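Local coordinates for protein D-alanyl-D-alanine carboxypeptidase DacB2 (Mycobacterium tuberculosis H37Rv, PDB 4RYE) that probably trims the terminal D-Ala-D-Ala of peptidoglycan stem peptides and shows D,D-carboxypeptidase activity on a synthetic pentapeptide in vitro, at residues Ser12-Trp23 against Thr245-Trp256; Ile24-Ala35 against Leu260-Leu269. All coordinates share one frame; numbering follows the deposited sequence.

Contact 1 of 2, residues Ser12-Trp23 against Thr245-Trp256; sequences SVPIPDGPAQTW and TYWDQAATLFDW
Ser-12 sets its OG at the edge of the Trp-256 indole, where it is also hydrogen-bonded to Pro-9 O and Gln-8 NE2. One residue on, the carbonyl of Val-13, which also accepts from Gln-8 NE2, takes the indole N-H, with 2.6 Å between Trp-256 NE1 and Val-13 O; the bond is bent, 143° at the hydrogen. Ile-15 then lies over a face of the same indole, its CG1 3.5 Å from the centroid of the five-membered ring in a CH-pi contact, while its CG2 branch meets Leu-253 CD2. The ring of Pro-16 rests on the methyl of Thr-252. At Gly-18 the chain passes close to the amide of Gln-249. Pro-19 CG touches the edge of the Tyr-246 ring at CD1, 3.6 Å away. The extended Gln-249 side chain (CG anti to the backbone N, chi1 168°) brings OE1 to Ala-20 N, which donates over 2.8 Å in the amide plane, on a lone pair. Finally Trp-23 offers one ring face to Leu-253 CD2. Helix 246-259, opened by a Thr-245/Asp-248 capping box, thus packs on the sheet beside the N-terminal chain; such a C-terminal helix is characteristic of the penicillin-binding and serine beta-lactamase fold.

Contact 2 of 2, residues Ile24-Ala35 against Leu260-Leu269; sequences IVADLDSGQVLA and LNPQASVGSL
Val-33 stands at the middle of this contact and spreads its two methyls over different partners. CG1, anti to the backbone N (chi1 176°), reaches Val-266 CG2 at 3.8 Å, and CG2 turns the other way to Leu-269 CD2 at 3.6 Å, the valine and leucine side chains crossing at about a right angle. Leu-269 also reaches past strand 32-37 to strand 22-27 with its forked end: CD1 lies 4.1 Å from Ala-26 CB, and CD2 faces Ile-24 CD1. Away from this cluster, Leu-34 and Leu-260 run past each other in opposite directions, with CD2 of Leu-260 against CB, CG and CD2 of Leu-34.

Backbone bonds hold these groups in register. Gln-32 and Ser-268 form an antiparallel non-hydrogen-bonded pair whose side chains diverge, and Val-33 and Gly-267 the adjoining hydrogen-bonded pair. Val-33 N gives to Gly-267 O. Val-33 O takes Val-266 N at 2.8 Å and, weakly, Gly-267 N, so that Val-266 and Gly-267 make a classic beta bulge. At the last residue, Leu-269 N meets Gly-31 O at 2.8 Å.

Across the two segments all the hydrogen bonds are between backbone atoms, while the side chains contribute apolar packing. The chain terminus is held at both its amide and its carboxylate, by the bond from Leu-269 N to Gly-31 O and by that between Leu-269 OXT and His-156 NE2. Leu-34 O, by contrast, is buried against Val-266 CG1 and has no polar partner in the model, probably at some energetic cost.

In the fold
Both contacts fasten the C-terminal part of the chain to its beginning, on the same antiparallel sheet. Contact 1 lays helix 246-259 against the loop leading into strand 22-27 and against that strand itself; contact 2 adds short strand 267-268 to the edge of the sheet, beside strand 32-37. Half of contact 1's touching residues are buried, with Val-13 and Pro-16 exposed; contact 2 is likewise partly buried. The helix depends on aromatic faces and on side-chain hydrogen bonds to backbone, the edge strand on backbone pairing and aliphatic groups. They meet where Trp-256 packs against Ala-35. The side chain of Tyr-246 lies about 11 Å from that of Ser-47, the inferred acylated serine, whereas contact 2 is remote from the active site.

Contact 1 of 2, residues Ser12-Trp23 against Thr245-Trp256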
loop_
_atom_site.group_PDB
_atom_site.type_symbol
_atom_site.label_atom_id
_atom_site.label_comp_id
_atom_site.label_asym_id
_atom_site.label_seq_id
_atom_site.Cartn_x
_atom_site.Cartn_y
_atom_site.Cartn_z
ATOM N N SER A 12 -15.802 -24.059 -4.351
ATOM C CA SER A 12 -14.977 -23.208 -5.202
ATOM C C SER A 12 -13.664 -23.899 -5.586
ATOM O O SER A 12 -13.225 -24.848 -4.929
ATOM C CB SER A 12 -14.713 -21.837 -4.552
ATOM O OG SER A 12 -13.973 -21.927 -3.347
ATOM N N VAL A 13 -13.053 -23.419 -6.665
ATOM C CA VAL A 13 -11.782 -23.948 -7.129
ATOM C C VAL A 13 -10.728 -23.733 -6.052
ATOM O O VAL A 13 -10.591 -22.622 -5.533
ATOM C CB VAL A 13 -11.347 -23.234 -8.423
ATOM C CG1 VAL A 13 -9.873 -23.475 -8.704
ATOM C CG2 VAL A 13 -12.222 -23.685 -9.596
ATOM N N PRO A 14 -9.986 -24.796 -5.704
ATOM C CA PRO A 14 -8.907 -24.682 -4.714
ATOM C C PRO A 14 -7.908 -23.592 -5.100
ATOM O O PRO A 14 -7.462 -23.530 -6.254
ATOM C CB PRO A 14 -8.228 -26.061 -4.774
ATOM C CG PRO A 14 -9.290 -26.986 -5.275
ATOM C CD PRO A 14 -10.095 -26.162 -6.248
ATOM N N ILE A 15 -7.581 -22.733 -4.141
ATOM C CA ILE A 15 -6.655 -21.630 -4.365
ATOM C C ILE A 15 -5.218 -22.145 -4.321
ATOM O O ILE A 15 -4.800 -22.742 -3.328
ATOM C CB ILE A 15 -6.885 -20.517 -3.324
ATOM C CG1 ILE A 15 -8.285 -19.920 -3.508
ATOM C CG2 ILE A 15 -5.817 -19.431 -3.421
ATOM C CD1 ILE A 15 -8.635 -18.790 -2.533
ATOM N N PRO A 16 -4.462 -21.942 -5.414
ATOM C CA PRO A 16 -3.093 -22.465 -5.502
ATOM C C PRO A 16 -2.218 -21.947 -4.370
ATOM O O PRO A 16 -2.434 -20.833 -3.891
ATOM C CB PRO A 16 -2.597 -21.916 -6.846
ATOM C CG PRO A 16 -3.845 -21.822 -7.685
ATOM C CD PRO A 16 -4.903 -21.334 -6.684
ATOM N N ASP A 17 -1.253 -22.749 -3.934
ATOM C CA ASP A 17 -0.343 -22.314 -2.881
ATOM C C ASP A 17 0.503 -21.138 -3.370
ATOM O O ASP A 17 0.754 -21.000 -4.572
ATOM C CB ASP A 17 0.559 -23.466 -2.426
ATOM C CG ASP A 17 -0.227 -24.651 -1.876
ATOM O OD1 ASP A 17 -1.429 -24.491 -1.567
ATOM O OD2 ASP A 17 0.366 -25.747 -1.749
ATOM N N GLY A 18 0.936 -20.293 -2.440
ATOM C CA GLY A 18 1.758 -19.143 -2.781
ATOM C C GLY A 18 2.640 -18.723 -1.622
ATOM O O GLY A 18 2.499 -19.243 -0.514
ATOM N N PRO A 19 3.561 -17.779 -1.869
ATOM C CA PRO A 19 4.533 -17.351 -0.857
ATOM C C PRO A 19 3.925 -16.590 0.320
ATOM O O PRO A 19 4.499 -16.633 1.409
ATOM C CB PRO A 19 5.477 -16.431 -1.645
ATOM C CG PRO A 19 4.676 -15.983 -2.835
ATOM C CD PRO A 19 3.843 -17.182 -3.186
ATOM N N ALA A 20 2.809 -15.895 0.112
ATOM C CA ALA A 20 2.209 -15.090 1.184
ATOM C C ALA A 20 1.657 -15.978 2.297
ATOM O O ALA A 20 0.899 -16.903 2.028
ATOM C CB ALA A 20 1.099 -14.185 0.634
ATOM N N GLN A 21 2.025 -15.702 3.547
ATOM C CA GLN A 21 1.522 -16.524 4.650
ATOM C C GLN A 21 0.140 -16.087 5.160
ATOM O O GLN A 21 -0.585 -16.900 5.727
ATOM C CB GLN A 21 2.543 -16.639 5.789
ATOM C CG GLN A 21 3.762 -17.487 5.415
ATOM C CD GLN A 21 3.377 -18.881 4.975
ATOM O OE1 GLN A 21 3.031 -19.726 5.799
ATOM N NE2 GLN A 21 3.416 -19.127 3.666
ATOM N N THR A 22 -0.216 -14.814 4.977
ATOM C CA THR A 22 -1.602 -14.387 5.180
ATOM C C THR A 22 -2.040 -13.583 3.973
ATOM O O THR A 22 -1.221 -12.941 3.337
ATOM C CB THR A 22 -1.802 -13.497 6.430
ATOM O OG1 THR A 22 -1.375 -12.162 6.136
ATOM C CG2 THR A 22 -1.036 -14.061 7.653
ATOM N N TRP A 23 -3.329 -13.619 3.659
ATOM C CA TRP A 23 -3.848 -12.869 2.521
ATOM C C TRP A 23 -5.367 -12.818 2.604
ATOM O O TRP A 23 -5.980 -13.545 3.400
ATOM C CB TRP A 23 -3.380 -13.475 1.178
ATOM C CG TRP A 23 -3.606 -14.971 1.052
ATOM C CD1 TRP A 23 -2.687 -15.963 1.268
ATOM C CD2 TRP A 23 -4.822 -15.630 0.675
ATOM N NE1 TRP A 23 -3.260 -17.191 1.060
ATOM C CE2 TRP A 23 -4.571 -17.015 0.699
ATOM C CE3 TRP A 23 -6.100 -15.181 0.331
ATOM C CZ2 TRP A 23 -5.554 -17.960 0.386
ATOM C CZ3 TRP A 23 -7.079 -16.120 0.025
ATOM C CH2 TRP A 23 -6.801 -17.489 0.057
ATOM N N THR A 245 6.160 -16.011 -7.619
ATOM C CA THR A 245 6.573 -14.721 -7.073
ATOM C C THR A 245 5.366 -14.027 -6.482
ATOM O O THR A 245 4.242 -14.516 -6.599
ATOM C CB THR A 245 7.129 -13.803 -8.171
ATOM O OG1 THR A 245 6.078 -13.495 -9.097
ATOM C CG2 THR A 245 8.282 -14.473 -8.903
ATOM N N TYR A 246 5.573 -12.872 -5.857
ATOM C CA TYR A 246 4.440 -12.142 -5.325
ATOM C C TYR A 246 3.542 -11.665 -6.464
ATOM O O TYR A 246 2.323 -11.589 -6.305
ATOM C CB TYR A 246 4.893 -10.977 -4.429
ATOM C CG TYR A 246 4.559 -11.178 -2.960
ATOM C CD1 TYR A 246 4.772 -12.406 -2.338
ATOM C CD2 TYR A 246 4.046 -10.139 -2.193
ATOM C CE1 TYR A 246 4.467 -12.595 -0.991
ATOM C CE2 TYR A 246 3.743 -10.317 -0.846
ATOM C CZ TYR A 246 3.953 -11.547 -0.254
ATOM O OH TYR A 246 3.654 -11.732 1.084
ATOM N N TRP A 247 4.132 -11.361 -7.617
ATOM C CA TRP A 247 3.332 -10.896 -8.751
ATOM C C TRP A 247 2.458 -12.029 -9.271
ATOM O O TRP A 247 1.309 -11.800 -9.673
ATOM C CB TRP A 247 4.205 -10.350 -9.894
ATOM C CG TRP A 247 5.135 -9.218 -9.510
ATOM C CD1 TRP A 247 6.488 -9.175 -9.699
ATOM C CD2 TRP A 247 4.779 -7.974 -8.878
ATOM N NE1 TRP A 247 6.995 -7.988 -9.221
ATOM C CE2 TRP A 247 5.968 -7.233 -8.714
ATOM C CE3 TRP A 247 3.575 -7.419 -8.434
ATOM C CZ2 TRP A 247 5.986 -5.963 -8.130
ATOM C CZ3 TRP A 247 3.595 -6.155 -7.850
ATOM C CH2 TRP A 247 4.792 -5.443 -7.709
ATOM N N ASP A 248 3.018 -13.240 -9.268
ATOM C CA ASP A 248 2.309 -14.446 -9.688
ATOM C C ASP A 248 1.098 -14.706 -8.796
ATOM O O ASP A 248 -0.016 -14.912 -9.288
ATOM C CB ASP A 248 3.241 -15.675 -9.666
ATOM C CG ASP A 248 4.253 -15.676 -10.805
ATOM O OD1 ASP A 248 3.958 -15.110 -11.879
ATOM O OD2 ASP A 248 5.345 -16.260 -10.627
ATOM N N GLN A 249 1.318 -14.698 -7.483
ATOM C CA GLN A 249 0.257 -15.025 -6.538
ATOM C C GLN A 249 -0.837 -13.961 -6.541
ATOM O O GLN A 249 -2.010 -14.275 -6.365
ATOM C CB GLN A 249 0.819 -15.241 -5.123
ATOM C CG GLN A 249 -0.249 -15.309 -4.030
ATOM C CD GLN A 249 0.285 -15.844 -2.703
ATOM O OE1 GLN A 249 1.390 -15.504 -2.275
ATOM N NE2 GLN A 249 -0.497 -16.699 -2.057
ATOM N N ALA A 250 -0.458 -12.704 -6.745
ATOM C CA ALA A 250 -1.448 -11.638 -6.821
ATOM C C ALA A 250 -2.345 -11.861 -8.027
ATOM O O ALA A 250 -3.558 -11.720 -7.936
ATOM C CB ALA A 250 -0.780 -10.260 -6.892
ATOM N N ALA A 251 -1.743 -12.194 -9.161
ATOM C CA ALA A 251 -2.517 -12.424 -10.372
ATOM C C ALA A 251 -3.387 -13.674 -10.186
ATOM O O ALA A 251 -4.526 -13.728 -10.643
ATOM C CB ALA A 251 -1.593 -12.573 -11.571
ATOM N N THR A 252 -2.836 -14.679 -9.513
ATOM C CA THR A 252 -3.583 -15.902 -9.222
ATOM C C THR A 252 -4.810 -15.621 -8.338
ATOM O O THR A 252 -5.897 -16.152 -8.590
ATOM C CB THR A 252 -2.671 -16.961 -8.576
ATOM O OG1 THR A 252 -1.809 -17.501 -9.582
ATOM C CG2 THR A 252 -3.485 -18.092 -7.964
ATOM N N LEU A 253 -4.647 -14.777 -7.325
ATOM C CA LEU A 253 -5.763 -14.427 -6.436
ATOM C C LEU A 253 -6.833 -13.601 -7.133
ATOM O O LEU A 253 -8.024 -13.862 -6.966
ATOM C CB LEU A 253 -5.267 -13.707 -5.183
ATOM C CG LEU A 253 -4.599 -14.625 -4.159
ATOM C CD1 LEU A 253 -4.048 -13.808 -3.006
ATOM C CD2 LEU A 253 -5.592 -15.685 -3.655
ATOM N N PHE A 254 -6.411 -12.619 -7.926
ATOM C CA PHE A 254 -7.351 -11.823 -8.714
ATOM C C PHE A 254 -8.116 -12.700 -9.701
ATOM O O PHE A 254 -9.354 -12.625 -9.772
ATOM C CB PHE A 254 -6.613 -10.692 -9.459
ATOM C CG PHE A 254 -6.333 -9.464 -8.606
ATOM C CD1 PHE A 254 -7.336 -8.874 -7.835
ATOM C CD2 PHE A 254 -5.065 -8.892 -8.593
ATOM C CE1 PHE A 254 -7.071 -7.736 -7.063
ATOM C CE2 PHE A 254 -4.792 -7.769 -7.827
ATOM C CZ PHE A 254 -5.796 -7.184 -7.058
ATOM N N ASP A 255 -7.390 -13.530 -10.456
ATOM C CA ASP A 255 -8.009 -14.455 -11.407
ATOM C C ASP A 255 -9.034 -15.348 -10.702
ATOM O O ASP A 255 -10.151 -15.543 -11.191
ATOM C CB ASP A 255 -6.964 -15.375 -12.062
ATOM C CG ASP A 255 -6.206 -14.713 -13.211
ATOM O OD1 ASP A 255 -6.551 -13.581 -13.609
ATOM O OD2 ASP A 255 -5.262 -15.350 -13.730
ATOM N N TRP A 256 -8.634 -15.918 -9.571
ATOM C CA TRP A 256 -9.537 -16.772 -8.805
ATOM C C TRP A 256 -10.787 -15.998 -8.377
ATOM O O TRP A 256 -11.905 -16.506 -8.477
ATOM C CB TRP A 256 -8.830 -17.365 -7.586
ATOM C CG TRP A 256 -9.736 -18.240 -6.753
ATOM C CD1 TRP A 256 -9.935 -19.588 -6.882
ATOM C CD2 TRP A 256 -10.575 -17.810 -5.674
ATOM N NE1 TRP A 256 -10.843 -20.017 -5.946
ATOM C CE2 TRP A 256 -11.254 -18.945 -5.197
ATOM C CE3 TRP A 256 -10.821 -16.574 -5.071
ATOM C CZ2 TRP A 256 -12.169 -18.877 -4.132
ATOM C CZ3 TRP A 256 -11.725 -16.512 -4.017
ATOM C CH2 TRP A 256 -12.383 -17.651 -3.562
#

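Contact 2 of 2, residues Ile24-Ala35 against Leu260-Leu269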
loop_
_atom_site.group_PDB
_atom_site.type_symbol
_atom_site.label_atom_id
_atom_site.label_comp_id
_atom_site.label_asym_id
_atom_site.label_seq_id
_atom_site.Cartn_x
_atom_site.Cartn_y
_atom_site.Cartn_z
ATOM N N ILE A 24 -5.968 -11.953 1.795
ATOM C CA ILE A 24 -7.427 -11.822 1.758
ATOM C C ILE A 24 -7.813 -11.367 0.363
ATOM O O ILE A 24 -7.026 -10.720 -0.309
ATOM C CB ILE A 24 -7.934 -10.815 2.837
ATOM C CG1 ILE A 24 -9.457 -10.872 2.990
ATOM C CG2 ILE A 24 -7.464 -9.385 2.542
ATOM C CD1 ILE A 24 -9.985 -10.060 4.185
ATOM N N VAL A 25 -9.000 -11.752 -0.092
ATOM C CA VAL A 25 -9.542 -11.289 -1.368
ATOM C C VAL A 25 -10.924 -10.750 -1.063
ATOM O O VAL A 25 -11.766 -11.459 -0.501
ATOM C CB VAL A 25 -9.688 -12.428 -2.403
ATOM C CG1 VAL A 25 -10.230 -11.874 -3.726
ATOM C CG2 VAL A 25 -8.347 -13.114 -2.640
ATOM N N ALA A 26 -11.152 -9.484 -1.381
ATOM C CA ALA A 26 -12.418 -8.847 -1.040
ATOM C C ALA A 26 -12.927 -8.042 -2.229
ATOM O O ALA A 26 -12.173 -7.763 -3.175
ATOM C CB ALA A 26 -12.273 -7.968 0.217
ATOM N N ASP A 27 -14.209 -7.691 -2.185
ATOM C CA ASP A 27 -14.836 -6.905 -3.237
ATOM C C ASP A 27 -14.730 -5.447 -2.805
ATOM O O ASP A 27 -15.186 -5.075 -1.724
ATOM C CB ASP A 27 -16.297 -7.333 -3.396
ATOM C CG ASP A 27 -17.029 -6.594 -4.523
ATOM O OD1 ASP A 27 -17.006 -5.345 -4.566
ATOM O OD2 ASP A 27 -17.661 -7.277 -5.356
ATOM N N LEU A 28 -14.113 -4.633 -3.652
ATOM C CA LEU A 28 -13.839 -3.227 -3.364
ATOM C C LEU A 28 -15.118 -2.418 -3.109
ATOM O O LEU A 28 -15.123 -1.467 -2.318
ATOM C CB LEU A 28 -13.062 -2.631 -4.546
ATOM C CG LEU A 28 -12.397 -1.264 -4.420
ATOM C CD1 LEU A 28 -11.286 -1.279 -3.367
ATOM C CD2 LEU A 28 -11.860 -0.844 -5.773
ATOM N N ASP A 29 -16.204 -2.802 -3.772
ATOM C CA ASP A 29 -17.442 -2.031 -3.712
ATOM C C ASP A 29 -18.422 -2.509 -2.633
ATOM O O ASP A 29 -18.962 -1.702 -1.880
ATOM C CB ASP A 29 -18.108 -1.994 -5.096
ATOM C CG ASP A 29 -17.249 -1.278 -6.125
ATOM O OD1 ASP A 29 -17.063 -0.052 -5.982
ATOM O OD2 ASP A 29 -16.745 -1.935 -7.064
ATOM N N SER A 30 -18.648 -3.816 -2.552
ATOM C CA SER A 30 -19.631 -4.359 -1.619
ATOM C C SER A 30 -19.041 -4.673 -0.239
ATOM O O SER A 30 -19.771 -4.735 0.748
ATOM C CB SER A 30 -20.259 -5.621 -2.193
ATOM O OG SER A 30 -19.335 -6.693 -2.135
ATOM N N GLY A 31 -17.725 -4.861 -0.172
ATOM C CA GLY A 31 -17.064 -5.235 1.070
ATOM C C GLY A 31 -17.173 -6.715 1.426
ATOM O O GLY A 31 -16.710 -7.129 2.499
ATOM N N GLN A 32 -17.788 -7.512 0.548
ATOM C CA GLN A 32 -17.809 -8.971 0.712
ATOM C C GLN A 32 -16.385 -9.511 0.727
ATOM O O GLN A 32 -15.551 -9.079 -0.060
ATOM C CB GLN A 32 -18.520 -9.656 -0.457
ATOM C CG GLN A 32 -19.998 -9.378 -0.625
ATOM C CD GLN A 32 -20.476 -9.790 -2.016
ATOM O OE1 GLN A 32 -20.401 -9.005 -2.968
ATOM N NE2 GLN A 32 -20.935 -11.037 -2.147
ATOM N N VAL A 33 -16.108 -10.454 1.617
ATOM C CA VAL A 33 -14.825 -11.160 1.595
ATOM C C VAL A 33 -15.002 -12.473 0.830
ATOM O O VAL A 33 -15.858 -13.290 1.176
ATOM C CB VAL A 33 -14.290 -11.415 3.026
ATOM C CG1 VAL A 33 -13.005 -12.229 2.985
ATOM C CG2 VAL A 33 -14.042 -10.084 3.730
ATOM N N LEU A 34 -14.210 -12.664 -0.224
ATOM C CA LEU A 34 -14.344 -13.852 -1.069
ATOM C C LEU A 34 -13.539 -15.028 -0.530
ATOM O O LEU A 34 -13.961 -16.188 -0.625
ATOM C CB LEU A 34 -13.913 -13.544 -2.508
ATOM C CG LEU A 34 -14.780 -12.646 -3.395
ATOM C CD1 LEU A 34 -14.846 -11.226 -2.897
ATOM C CD2 LEU A 34 -14.237 -12.651 -4.804
ATOM N N ALA A 35 -12.370 -14.728 0.028
ATOM C CA ALA A 35 -11.511 -15.764 0.592
ATOM C C ALA A 35 -10.455 -15.113 1.461
ATOM O O ALA A 35 -10.152 -13.943 1.301
ATOM C CB ALA A 35 -10.850 -16.593 -0.526
ATOM N N LEU A 260 -14.831 -16.470 -9.581
ATOM C CA LEU A 260 -15.749 -16.935 -8.536
ATOM C C LEU A 260 -17.193 -16.527 -8.828
ATOM O O LEU A 260 -17.460 -15.403 -9.244
ATOM C CB LEU A 260 -15.321 -16.384 -7.166
ATOM C CG LEU A 260 -16.063 -16.897 -5.926
ATOM C CD1 LEU A 260 -15.816 -18.397 -5.712
ATOM C CD2 LEU A 260 -15.649 -16.089 -4.685
ATOM N N ASN A 261 -18.113 -17.460 -8.630
ATOM C CA ASN A 261 -19.538 -17.159 -8.648
ATOM C C ASN A 261 -19.782 -15.951 -7.742
ATOM O O ASN A 261 -19.379 -15.956 -6.577
ATOM C CB ASN A 261 -20.304 -18.392 -8.159
ATOM C CG ASN A 261 -21.810 -18.242 -8.272
ATOM O OD1 ASN A 261 -22.395 -17.256 -7.809
ATOM N ND2 ASN A 261 -22.451 -19.240 -8.871
ATOM N N PRO A 262 -20.398 -14.887 -8.287
ATOM C CA PRO A 262 -20.522 -13.622 -7.554
ATOM C C PRO A 262 -21.333 -13.731 -6.261
ATOM O O PRO A 262 -21.180 -12.880 -5.388
ATOM C CB PRO A 262 -21.236 -12.696 -8.554
ATOM C CG PRO A 262 -21.013 -13.315 -9.893
ATOM C CD PRO A 262 -20.952 -14.796 -9.651
ATOM N N GLN A 263 -22.174 -14.756 -6.135
ATOM C CA GLN A 263 -22.928 -14.957 -4.895
ATOM C C GLN A 263 -22.123 -15.608 -3.774
ATOM O O GLN A 263 -22.574 -15.638 -2.636
ATOM C CB GLN A 263 -24.168 -15.805 -5.149
ATOM C CG GLN A 263 -25.391 -15.029 -5.587
ATOM C CD GLN A 263 -26.594 -15.934 -5.750
ATOM O OE1 GLN A 263 -27.528 -15.898 -4.947
ATOM N NE2 GLN A 263 -26.567 -16.771 -6.784
ATOM N N ALA A 264 -20.940 -16.136 -4.077
ATOM C CA ALA A 264 -20.180 -16.869 -3.060
ATOM C C ALA A 264 -19.313 -15.939 -2.226
ATOM O O ALA A 264 -18.704 -15.018 -2.757
ATOM C CB ALA A 264 -19.327 -17.955 -3.697
ATOM N N SER A 265 -19.243 -16.190 -0.920
ATOM C CA SER A 265 -18.405 -15.379 -0.039
ATOM C C SER A 265 -18.168 -16.089 1.292
ATOM O O SER A 265 -18.864 -17.052 1.622
ATOM C CB SER A 265 -19.077 -14.035 0.220
ATOM O OG SER A 265 -20.212 -14.217 1.044
ATOM N N VAL A 266 -17.187 -15.624 2.060
ATOM C CA VAL A 266 -16.914 -16.236 3.361
ATOM C C VAL A 266 -17.136 -15.269 4.517
ATOM O O VAL A 266 -17.138 -15.665 5.675
ATOM C CB VAL A 266 -15.492 -16.844 3.432
ATOM C CG1 VAL A 266 -15.351 -17.946 2.396
ATOM C CG2 VAL A 266 -14.417 -15.771 3.213
ATOM N N GLY A 267 -17.330 -13.998 4.197
ATOM C CA GLY A 267 -17.679 -13.026 5.215
ATOM C C GLY A 267 -17.714 -11.621 4.654
ATOM O O GLY A 267 -17.952 -11.425 3.465
ATOM N N SER A 268 -17.491 -10.630 5.509
ATOM C CA SER A 268 -17.457 -9.253 5.038
ATOM C C SER A 268 -16.455 -8.424 5.820
ATOM O O SER A 268 -16.056 -8.788 6.931
ATOM C CB SER A 268 -18.846 -8.619 5.093
ATOM O OG SER A 268 -19.328 -8.580 6.417
ATOM N N LEU A 269 -16.037 -7.316 5.222
ATOM C CA LEU A 269 -15.043 -6.449 5.828
ATOM C C LEU A 269 -15.602 -5.762 7.068
ATOM O O LEU A 269 -16.796 -5.455 7.127
ATOM C CB LEU A 269 -14.558 -5.416 4.808
ATOM C CG LEU A 269 -13.760 -5.991 3.651
ATOM C CD1 LEU A 269 -13.291 -4.873 2.714
ATOM C CD2 LEU A 269 -12.582 -6.791 4.191
ATOM O OXT LEU A 269 -14.879 -5.520 8.042
#